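Local coordinates for fiber protein (Raptor siadenovirus a, PDB 5FJL) that forms the trimeric head domain at the tip of the adenovirus fibre, the capsid protein that probably attaches the virion to a host-cell receptor, at residues A[118-123]-A[162-167]; A[132-137]-A[146-151]; A[92-97]-A[155-160]. All coordinates share one frame; numbering follows the deposited sequence.

Contact 1: A[118-123]-A[162-167]; sequences LCIFIT and HIVTVH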
loop_
_atom_site.group_PDB
_atom_site.type_symbol
_atom_site.label_atom_id
_atom_site.label_comp_id
_atom_site.label_asym_id
_atom_site.label_seq_id
_atom_site.Cartn_x
_atom_site.Cartn_y
_atom_site.Cartn_z
ATOM N N LEU A 118 2.848 8.034 -1.538
ATOM C CA LEU A 118 3.323 8.704 -2.742
ATOM C C LEU A 118 4.186 9.882 -2.295
ATOM O O LEU A 118 3.674 10.777 -1.612
ATOM C CB LEU A 118 2.150 9.233 -3.574
ATOM C CG LEU A 118 2.602 10.141 -4.732
ATOM C CD1 LEU A 118 3.486 9.375 -5.689
ATOM C CD2 LEU A 118 1.405 10.733 -5.428
ATOM N N CYS A 119 5.454 9.851 -2.639
ATOM C CA CYS A 119 6.423 10.893 -2.262
ATOM C C CYS A 119 7.032 11.502 -3.481
ATOM O O CYS A 119 7.193 10.873 -4.546
ATOM C CB CYS A 119 7.536 10.325 -1.412
ATOM S SG CYS A 119 6.895 9.726 0.189
ATOM N N ILE A 120 7.455 12.764 -3.325
ATOM C CA ILE A 120 8.200 13.489 -4.334
ATOM C C ILE A 120 9.522 13.881 -3.708
ATOM O O ILE A 120 9.540 14.516 -2.660
ATOM C CB ILE A 120 7.447 14.728 -4.849
ATOM C CG1 ILE A 120 6.120 14.323 -5.528
ATOM C CG2 ILE A 120 8.308 15.514 -5.818
ATOM C CD1 ILE A 120 5.165 15.471 -5.689
ATOM N N PHE A 121 10.618 13.464 -4.323
ATOM C CA PHE A 121 11.965 13.822 -3.886
ATOM C C PHE A 121 12.528 14.848 -4.834
ATOM O O PHE A 121 12.572 14.618 -6.033
ATOM C CB PHE A 121 12.904 12.592 -3.820
ATOM C CG PHE A 121 12.450 11.562 -2.816
ATOM C CD1 PHE A 121 11.579 10.538 -3.185
ATOM C CD2 PHE A 121 12.892 11.600 -1.499
ATOM C CE1 PHE A 121 11.143 9.614 -2.256
ATOM C CE2 PHE A 121 12.453 10.653 -0.580
ATOM C CZ PHE A 121 11.561 9.681 -0.962
ATOM N N ILE A 122 12.923 15.986 -4.275
ATOM C CA ILE A 122 13.557 17.069 -5.034
ATOM C C ILE A 122 15.041 17.047 -4.744
ATOM O O ILE A 122 15.457 17.144 -3.584
ATOM C CB ILE A 122 12.984 18.442 -4.628
ATOM C CG1 ILE A 122 11.456 18.455 -4.687
ATOM C CG2 ILE A 122 13.627 19.543 -5.449
ATOM C CD1 ILE A 122 10.869 18.255 -6.027
ATOM N N THR A 123 15.850 16.897 -5.800
ATOM C CA THR A 123 17.285 17.052 -5.709
ATOM C C THR A 123 17.657 18.321 -6.500
ATOM O O THR A 123 16.795 18.935 -7.138
ATOM C CB THR A 123 18.041 15.836 -6.247
ATOM O OG1 THR A 123 17.830 15.731 -7.640
ATOM C CG2 THR A 123 17.573 14.529 -5.533
ATOM N N HIS A 162 8.555 15.461 -0.264
ATOM C CA HIS A 162 7.159 15.808 -0.051
ATOM C C HIS A 162 6.332 14.535 0.034
ATOM O O HIS A 162 6.345 13.768 -0.919
ATOM C CB HIS A 162 6.623 16.679 -1.186
ATOM C CG HIS A 162 7.412 17.935 -1.426
ATOM N ND1 HIS A 162 7.441 18.963 -0.510
ATOM C CD2 HIS A 162 8.189 18.324 -2.464
ATOM C CE1 HIS A 162 8.187 19.947 -0.997
ATOM N NE2 HIS A 162 8.661 19.585 -2.165
ATOM N N ILE A 163 5.633 14.326 1.127
ATOM C CA ILE A 163 4.637 13.242 1.211
ATOM C C ILE A 163 3.325 13.790 0.666
ATOM O O ILE A 163 2.734 14.688 1.269
ATOM C CB ILE A 163 4.440 12.722 2.653
ATOM C CG1 ILE A 163 5.779 12.311 3.291
ATOM C CG2 ILE A 163 3.377 11.633 2.680
ATOM C CD1 ILE A 163 5.665 11.775 4.686
ATOM N N VAL A 164 2.880 13.264 -0.454
ATOM C CA VAL A 164 1.662 13.701 -1.101
ATOM C C VAL A 164 0.441 13.035 -0.470
ATOM O O VAL A 164 -0.523 13.694 -0.095
ATOM C CB VAL A 164 1.704 13.418 -2.596
ATOM C CG1 VAL A 164 0.365 13.800 -3.248
ATOM C CG2 VAL A 164 2.874 14.147 -3.251
ATOM N N THR A 165 0.516 11.725 -0.322
ATOM C CA THR A 165 -0.558 10.992 0.368
ATOM C C THR A 165 0.044 9.679 0.899
ATOM O O THR A 165 1.051 9.204 0.399
ATOM C CB THR A 165 -1.790 10.866 -0.538
ATOM O OG1 THR A 165 -2.984 10.654 0.265
ATOM C CG2 THR A 165 -1.526 9.822 -1.517
ATOM N N VAL A 166 -0.532 9.209 2.008
ATOM C CA VAL A 166 -0.040 7.979 2.656
ATOM C C VAL A 166 -1.231 7.236 3.252
ATOM O O VAL A 166 -2.172 7.813 3.789
ATOM C CB VAL A 166 1.087 8.275 3.683
ATOM C CG1 VAL A 166 0.652 9.279 4.723
ATOM C CG2 VAL A 166 1.618 7.015 4.327
ATOM N N HIS A 167 -1.200 5.920 3.127
ATOM C CA HIS A 167 -2.236 5.085 3.741
ATOM C C HIS A 167 -2.098 5.189 5.271
ATOM O O HIS A 167 -0.979 5.292 5.782
ATOM C CB HIS A 167 -2.085 3.626 3.285
ATOM C CG HIS A 167 -3.218 2.740 3.703
ATOM N ND1 HIS A 167 -4.446 2.755 3.078
ATOM C CD2 HIS A 167 -3.338 1.874 4.728
ATOM C CE1 HIS A 167 -5.263 1.921 3.685
ATOM N NE2 HIS A 167 -4.607 1.356 4.682
#

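Contact 2: A[132-137]-A[146-151]; sequences CMMQFL and LVVLRS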
loop_
_atom_site.group_PDB
_atom_site.type_symbol
_atom_site.label_atom_id
_atom_site.label_comp_id
_atom_site.label_asym_id
_atom_site.label_seq_id
_atom_site.Cartn_x
_atom_site.Cartn_y
_atom_site.Cartn_z
ATOM N N CYS A 132 6.551 4.654 -2.135
ATOM C CA CYS A 132 7.538 4.236 -1.108
ATOM C C CYS A 132 6.794 3.591 0.017
ATOM O O CYS A 132 5.564 3.713 0.087
ATOM C CB CYS A 132 8.282 5.438 -0.499
ATOM S SG CYS A 132 9.198 6.451 -1.669
ATOM N N MET A 133 7.478 2.921 0.928
ATOM C CA MET A 133 6.851 2.496 2.179
ATOM C C MET A 133 7.481 3.263 3.316
ATOM O O MET A 133 8.681 3.581 3.279
ATOM C CB MET A 133 6.952 1.025 2.401
ATOM C CG MET A 133 6.198 0.225 1.306
ATOM S SD MET A 133 5.718 -1.423 1.789
ATOM C CE MET A 133 4.179 -0.996 2.648
ATOM N N MET A 134 6.687 3.597 4.293
ATOM C CA MET A 134 7.215 4.256 5.494
ATOM C C MET A 134 6.670 3.660 6.735
ATOM O O MET A 134 5.590 3.084 6.764
ATOM C CB MET A 134 7.089 5.708 5.406
ATOM C CG MET A 134 5.746 6.216 5.221
ATOM S SD MET A 134 5.713 8.041 5.046
ATOM C CE MET A 134 6.676 8.459 3.632
ATOM N N GLN A 135 7.454 3.771 7.804
ATOM C CA GLN A 135 7.125 3.093 9.041
ATOM C C GLN A 135 7.703 3.864 10.212
ATOM O O GLN A 135 8.839 4.298 10.132
ATOM C CB GLN A 135 7.760 1.687 9.004
ATOM C CG GLN A 135 7.449 0.792 10.137
ATOM C CD GLN A 135 7.838 -0.648 9.844
ATOM O OE1 GLN A 135 8.470 -0.950 8.823
ATOM N NE2 GLN A 135 7.366 -1.521 10.675
ATOM N N PHE A 136 6.944 4.014 11.277
ATOM C CA PHE A 136 7.445 4.635 12.526
ATOM C C PHE A 136 8.014 3.500 13.380
ATOM O O PHE A 136 7.340 2.491 13.645
ATOM C CB PHE A 136 6.336 5.361 13.257
ATOM C CG PHE A 136 5.935 6.661 12.636
ATOM C CD1 PHE A 136 6.594 7.836 12.970
ATOM C CD2 PHE A 136 4.882 6.726 11.716
ATOM C CE1 PHE A 136 6.225 9.049 12.426
ATOM C CE2 PHE A 136 4.509 7.925 11.170
ATOM C CZ PHE A 136 5.155 9.098 11.525
ATOM N N LEU A 137 9.234 3.700 13.848
ATOM C CA LEU A 137 9.956 2.703 14.671
ATOM C C LEU A 137 10.610 3.437 15.840
ATOM O O LEU A 137 10.853 4.625 15.766
ATOM C CB LEU A 137 11.019 2.009 13.845
ATOM C CG LEU A 137 10.569 1.141 12.676
ATOM C CD1 LEU A 137 11.791 0.639 11.920
ATOM C CD2 LEU A 137 9.716 -0.029 13.146
ATOM N N LEU A 146 11.094 7.984 11.877
ATOM C CA LEU A 146 10.309 7.638 10.667
ATOM C C LEU A 146 11.265 7.104 9.631
ATOM O O LEU A 146 12.264 7.745 9.298
ATOM C CB LEU A 146 9.587 8.882 10.150
ATOM C CG LEU A 146 8.761 8.697 8.855
ATOM C CD1 LEU A 146 7.723 7.592 8.985
ATOM C CD2 LEU A 146 8.083 10.005 8.444
ATOM N N VAL A 147 11.000 5.906 9.127
ATOM C CA VAL A 147 11.862 5.233 8.174
ATOM C C VAL A 147 11.151 5.195 6.839
ATOM O O VAL A 147 9.941 4.911 6.810
ATOM C CB VAL A 147 12.147 3.791 8.629
ATOM C CG1 VAL A 147 13.013 3.051 7.618
ATOM C CG2 VAL A 147 12.770 3.805 10.033
ATOM N N VAL A 148 11.882 5.502 5.771
ATOM C CA VAL A 148 11.313 5.488 4.422
ATOM C C VAL A 148 12.115 4.504 3.610
ATOM O O VAL A 148 13.349 4.597 3.555
ATOM C CB VAL A 148 11.370 6.865 3.762
ATOM C CG1 VAL A 148 10.700 6.872 2.391
ATOM C CG2 VAL A 148 10.733 7.931 4.650
ATOM N N LEU A 149 11.427 3.553 2.970
ATOM C CA LEU A 149 12.081 2.572 2.108
ATOM C C LEU A 149 11.713 2.820 0.673
ATOM O O LEU A 149 10.546 3.015 0.344
ATOM C CB LEU A 149 11.688 1.160 2.471
ATOM C CG LEU A 149 11.931 0.725 3.905
ATOM C CD1 LEU A 149 11.560 -0.754 4.037
ATOM C CD2 LEU A 149 13.389 0.877 4.278
ATOM N N ARG A 150 12.700 2.846 -0.208
ATOM C CA ARG A 150 12.536 3.158 -1.611
ATOM C C ARG A 150 13.068 2.032 -2.472
ATOM O O ARG A 150 13.795 1.146 -1.978
ATOM C CB ARG A 150 13.303 4.433 -1.957
ATOM C CG ARG A 150 12.890 5.679 -1.178
ATOM C CD ARG A 150 13.778 6.871 -1.479
ATOM N NE ARG A 150 13.812 7.116 -2.902
ATOM C CZ ARG A 150 14.840 6.900 -3.701
ATOM N NH1 ARG A 150 16.006 6.467 -3.231
ATOM N NH2 ARG A 150 14.718 7.095 -5.018
ATOM N N SER A 151 12.730 2.072 -3.751
ATOM C CA SER A 151 13.190 1.062 -4.720
ATOM C C SER A 151 14.608 1.281 -5.212
ATOM O O SER A 151 15.374 0.304 -5.408
ATOM C CB SER A 151 12.291 1.036 -5.948
ATOM O OG SER A 151 12.837 0.136 -6.911
#

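Contact 3: A[92-97]-A[155-160]; sequences KSSTLK and HETIQY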
loop_
_atom_site.group_PDB
_atom_site.type_symbol
_atom_site.label_atom_id
_atom_site.label_comp_id
_atom_site.label_asym_id
_atom_site.label_seq_id
_atom_site.Cartn_x
_atom_site.Cartn_y
_atom_site.Cartn_z
ATOM N N LYS A 92 18.929 11.477 8.681
ATOM C CA LYS A 92 20.227 11.128 9.297
ATOM C C LYS A 92 21.338 11.398 8.299
ATOM O O LYS A 92 22.390 11.999 8.645
ATOM C CB LYS A 92 20.230 9.686 9.771
ATOM C CG LYS A 92 21.540 9.299 10.448
ATOM C CD LYS A 92 21.393 7.941 11.106
ATOM C CE LYS A 92 22.726 7.447 11.668
ATOM N NZ LYS A 92 22.927 8.042 13.016
ATOM N N SER A 93 21.141 10.975 7.071
ATOM C CA SER A 93 21.976 11.262 5.962
ATOM C C SER A 93 21.094 11.796 4.830
ATOM O O SER A 93 20.074 11.200 4.532
ATOM C CB SER A 93 22.671 9.936 5.541
ATOM O OG SER A 93 23.136 10.018 4.212
ATOM N N SER A 94 21.508 12.878 4.190
ATOM C CA SER A 94 20.716 13.458 3.110
ATOM C C SER A 94 20.876 12.794 1.742
ATOM O O SER A 94 20.181 13.139 0.793
ATOM C CB SER A 94 21.006 14.945 2.968
ATOM O OG SER A 94 22.352 15.190 2.687
ATOM N N THR A 95 21.769 11.810 1.601
ATOM C CA THR A 95 21.872 11.111 0.337
ATOM C C THR A 95 20.593 10.349 0.045
ATOM O O THR A 95 20.002 9.765 0.964
ATOM C CB THR A 95 23.038 10.107 0.340
ATOM O OG1 THR A 95 24.207 10.756 0.854
ATOM C CG2 THR A 95 23.270 9.600 -1.074
ATOM N N LEU A 96 20.205 10.333 -1.216
ATOM C CA LEU A 96 18.968 9.690 -1.651
ATOM C C LEU A 96 19.140 8.166 -1.776
ATOM O O LEU A 96 19.022 7.593 -2.866
ATOM C CB LEU A 96 18.458 10.344 -2.930
ATOM C CG LEU A 96 17.073 9.939 -3.457
ATOM C CD1 LEU A 96 16.053 9.939 -2.354
ATOM C CD2 LEU A 96 16.654 10.861 -4.614
ATOM N N LYS A 97 19.360 7.558 -0.627
ATOM C CA LYS A 97 19.559 6.130 -0.502
ATOM C C LYS A 97 18.230 5.394 -0.654
ATOM O O LYS A 97 17.153 6.006 -0.617
ATOM C CB LYS A 97 20.128 5.815 0.895
ATOM C CG LYS A 97 21.439 6.513 1.243
ATOM C CD LYS A 97 21.811 6.342 2.718
ATOM C CE LYS A 97 20.945 7.155 3.688
ATOM N NZ LYS A 97 20.786 8.613 3.379
ATOM N N HIS A 155 22.814 8.718 -6.341
ATOM C CA HIS A 155 23.970 9.422 -5.781
ATOM C C HIS A 155 23.732 10.915 -5.867
ATOM O O HIS A 155 24.376 11.645 -6.639
ATOM C CB HIS A 155 25.259 9.045 -6.535
ATOM C CG HIS A 155 25.678 7.627 -6.336
ATOM N ND1 HIS A 155 25.914 7.087 -5.088
ATOM C CD2 HIS A 155 25.932 6.641 -7.231
ATOM C CE1 HIS A 155 26.281 5.823 -5.222
ATOM N NE2 HIS A 155 26.301 5.529 -6.513
ATOM N N GLU A 156 22.720 11.347 -5.117
ATOM C CA GLU A 156 22.253 12.743 -5.105
ATOM C C GLU A 156 21.809 13.080 -3.707
ATOM O O GLU A 156 21.487 12.206 -2.921
ATOM C CB GLU A 156 21.078 12.961 -6.038
ATOM C CG GLU A 156 21.380 12.732 -7.501
ATOM C CD GLU A 156 20.152 12.792 -8.343
ATOM O OE1 GLU A 156 19.640 13.915 -8.580
ATOM O OE2 GLU A 156 19.686 11.742 -8.823
ATOM N N THR A 157 21.824 14.364 -3.387
ATOM C CA THR A 157 21.406 14.893 -2.088
ATOM C C THR A 157 19.928 15.290 -2.125
ATOM O O THR A 157 19.468 15.947 -3.061
ATOM C CB THR A 157 22.253 16.129 -1.741
ATOM O OG1 THR A 157 23.626 15.691 -1.647
ATOM C CG2 THR A 157 21.864 16.779 -0.457
ATOM N N ILE A 158 19.208 14.861 -1.093
ATOM C CA ILE A 158 17.818 15.289 -0.933
ATOM C C ILE A 158 17.795 16.765 -0.536
ATOM O O ILE A 158 18.397 17.144 0.460
ATOM C CB ILE A 158 17.113 14.463 0.142
ATOM C CG1 ILE A 158 17.067 12.971 -0.228
ATOM C CG2 ILE A 158 15.718 15.001 0.421
ATOM C CD1 ILE A 158 16.663 12.099 0.948
ATOM N N GLN A 159 17.078 17.567 -1.325
ATOM C CA GLN A 159 16.705 18.905 -0.918
ATOM C C GLN A 159 15.391 18.867 -0.148
ATOM O O GLN A 159 15.306 19.386 0.962
ATOM C CB GLN A 159 16.645 19.838 -2.129
ATOM C CG GLN A 159 17.932 19.882 -2.942
ATOM C CD GLN A 159 19.125 20.449 -2.203
ATOM O OE1 GLN A 159 18.998 21.302 -1.348
ATOM N NE2 GLN A 159 20.309 19.921 -2.510
ATOM N N TYR A 160 14.374 18.214 -0.724
ATOM C CA TYR A 160 13.094 18.041 -0.068
ATOM C C TYR A 160 12.526 16.664 -0.336
ATOM O O TYR A 160 12.755 16.124 -1.416
ATOM C CB TYR A 160 12.048 19.094 -0.511
ATOM C CG TYR A 160 12.500 20.484 -0.174
ATOM C CD1 TYR A 160 12.244 21.011 1.085
ATOM C CD2 TYR A 160 13.227 21.218 -1.073
ATOM C CE1 TYR A 160 12.716 22.272 1.427
ATOM C CE2 TYR A 160 13.702 22.474 -0.753
ATOM C CZ TYR A 160 13.434 22.986 0.497
ATOM O OH TYR A 160 13.926 24.256 0.858
HETATM O O HOH W 1 24.009 14.116 0.653
#

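Contact 1: A[118-123]-A[162-167]
Leu-118, Ile-120 and Val-164 make up the tight part of this antiparallel strand pair. Leu-118 and Val-164 run alongside each other from neighbouring strands to the same face, with the CD2 methyl of Leu-118 3.9 Å from CG1 of Val-164. The other methyl of the valine, CG2, is met by the end of Ile-120, whose CD1 comes obliquely to 3.6 Å from it. Val-164 can reach both because CG1 stands opposite its backbone N (chi1 176°), which turns CG2 the other way, to the isoleucine. Leu-149 of a second subunit packs on both Leu-118 and Val-164, so this cluster belongs to the trimer interface as well as to the sheet.

The backbone holds the strands with four hydrogen bonds. Leu-118 is shared between two residues: its N gives to Thr-165 O and its O accepts from Val-164 N, each at 2.9 Å. Ile-120 and His-162 make a reciprocal pair, at 2.8 Å both ways between N and O. Cys-119 and Ile-163 both lie on the face opposite to Leu-118, Ile-120 and His-162, with SG at a loose 4.2 Å from Ile-163 CG1.

Toward solvent the fit slackens. CG1 of Ile-122 approaches the His-162 ring obliquely, 3.9 Å from NE2, and Ile-120 O also lies by the ring. ND1 of that partly exposed imidazole is hydrogen-bonded to Thr-85, which ties the ring to strand 78-87.

Val-164, with psi at -49°, and Thr-165 together face the single residue Leu-118: a classic beta bulge in an antiparallel sheet of the all-beta fibre head.

Contact 2: A[132-137]-A[146-151]
The Phe-136 ring has one methyl of Leu-146 seated squarely over one face: CD1 stands 3.8 Å from the ring centroid and only 6° off the normal, a CH-pi contact rather than an edge touch. Two torsions of Leu-146 (chi1 178°, chi2 56°) together carry CD1 to the ring. The same ring meets Phe-169 of strand 160-171 edge-to-face. Two further flat groups find their polar partners outside the two segments: the Gln-135 amide gives NE2 to Thr-112 O, and the Arg-150 guanidinium makes a salt bridge through NE to Glu-130 and a cation-pi contact with Phe-121.

These strands are the two arms of the beta hairpin 127-138/144-149, joined across by two reciprocal pairs of backbone bonds. Met-133 and Leu-149 form one; its straighter member, Leu-149 N to Met-133 O, spans 2.8 Å. Gln-135 and Val-147 form the other, at 2.9 Å in both directions between N and O. Between the two lies the non-hydrogen-bonded pair Met-134 and Val-148, whose alpha carbons come within 4.4 Å.

The apolar contacts are spread over both faces. On the side of Phe-136 and Leu-146, CB of Met-134 touches Leu-146 CD1 at 4.1 Å, so this one methyl serves both the ring and the methionine. At one end Cys-132 SG lies 3.8 Å from Arg-150 CG. On the opposite face Leu-137 crosses Val-147 with CD1 at 3.8 Å from CG2, and Met-133 packs on Leu-131 of the third subunit. Gln-135 is the polar member there, OE1 weakly hydrogen-bonded to Thr-165 OG1 of that subunit.

Contact 3: A[92-97]-A[155-160]
Leu-96 and Ile-158 are brought together by different choices at chi1. The leucine swings CG away from its backbone N (chi1 -172°), whereas the isoleucine keeps CG1 beside its backbone N (chi1 -62°). The two side chains lie roughly perpendicular, with Leu-96 CD1 3.8 Å from Ile-158 CG1, and both are buried. CG1 of Ile-158 also lies against the Ser-94 carbonyl.

Two backbone hydrogen bonds flank the Thr-95 and Thr-157 pair. Ile-158 N gives a nearly straight bond to Ser-94 O at 2.7 Å, and Leu-96 N donates to Glu-156 O at 2.8 Å. The sheet-like pairing is limited to this single bridge; Leu-96 is the centre of an inverse gamma turn, and the chain bends there.

The outer side is polar. A water accompanies the pairing, 2.8 Å from Ser-94 OG and also 2.8 Å from Thr-157 OG1, with a weak longer link to Thr-95 OG1. Next to it Ser-94 OG sits 3.6 Å from the Thr-157 CG2 methyl, so one branch of the threonine meets the serine directly and the other through the water. The loop 92-97 is braced from within by Lys-97, whose folded chain brings NZ back to Thr-95 O at 2.8 Å and over the carbonyl plane of Ser-93 O at 2.9 Å.

In the fold this joins two long connections at the periphery of the head. The loop 92-97 leads from strand 78-87 into strand 99-103. The other segment, 155-160, belongs to the connection from strand 144-149 into strand 160-171. Ile-158 packs on Leu-100 of strand 99-103, while Glu-156 turns to Tyr-128 OH on strand 127-138.

How the contacts relate
Contacts 1 and 2 belong to one sheet, since strands 115-122 and 127-138 are neighbours in it, and their centres lie about 11 Å apart. One meeting point is CE of Met-134, 3.6 Å from Ile-163 CD1 and 3.7 Å from Cys-119 SG; Phe-121 against Arg-150 and Cys-132 is another. Contact 3 sits at the periphery, its centre about 14 Å from each of the others. Thr-123 OG1 reaches it at 2.7 Å from Glu-156 OE1, a hydrogen bond. Arg-150 joins all three: NH1 lies 2.9 Å from Lys-97 O, and its cation-pi contact with Phe-121 leads to contact 1. Contacts 1 and 2 also face other subunits of the trimer.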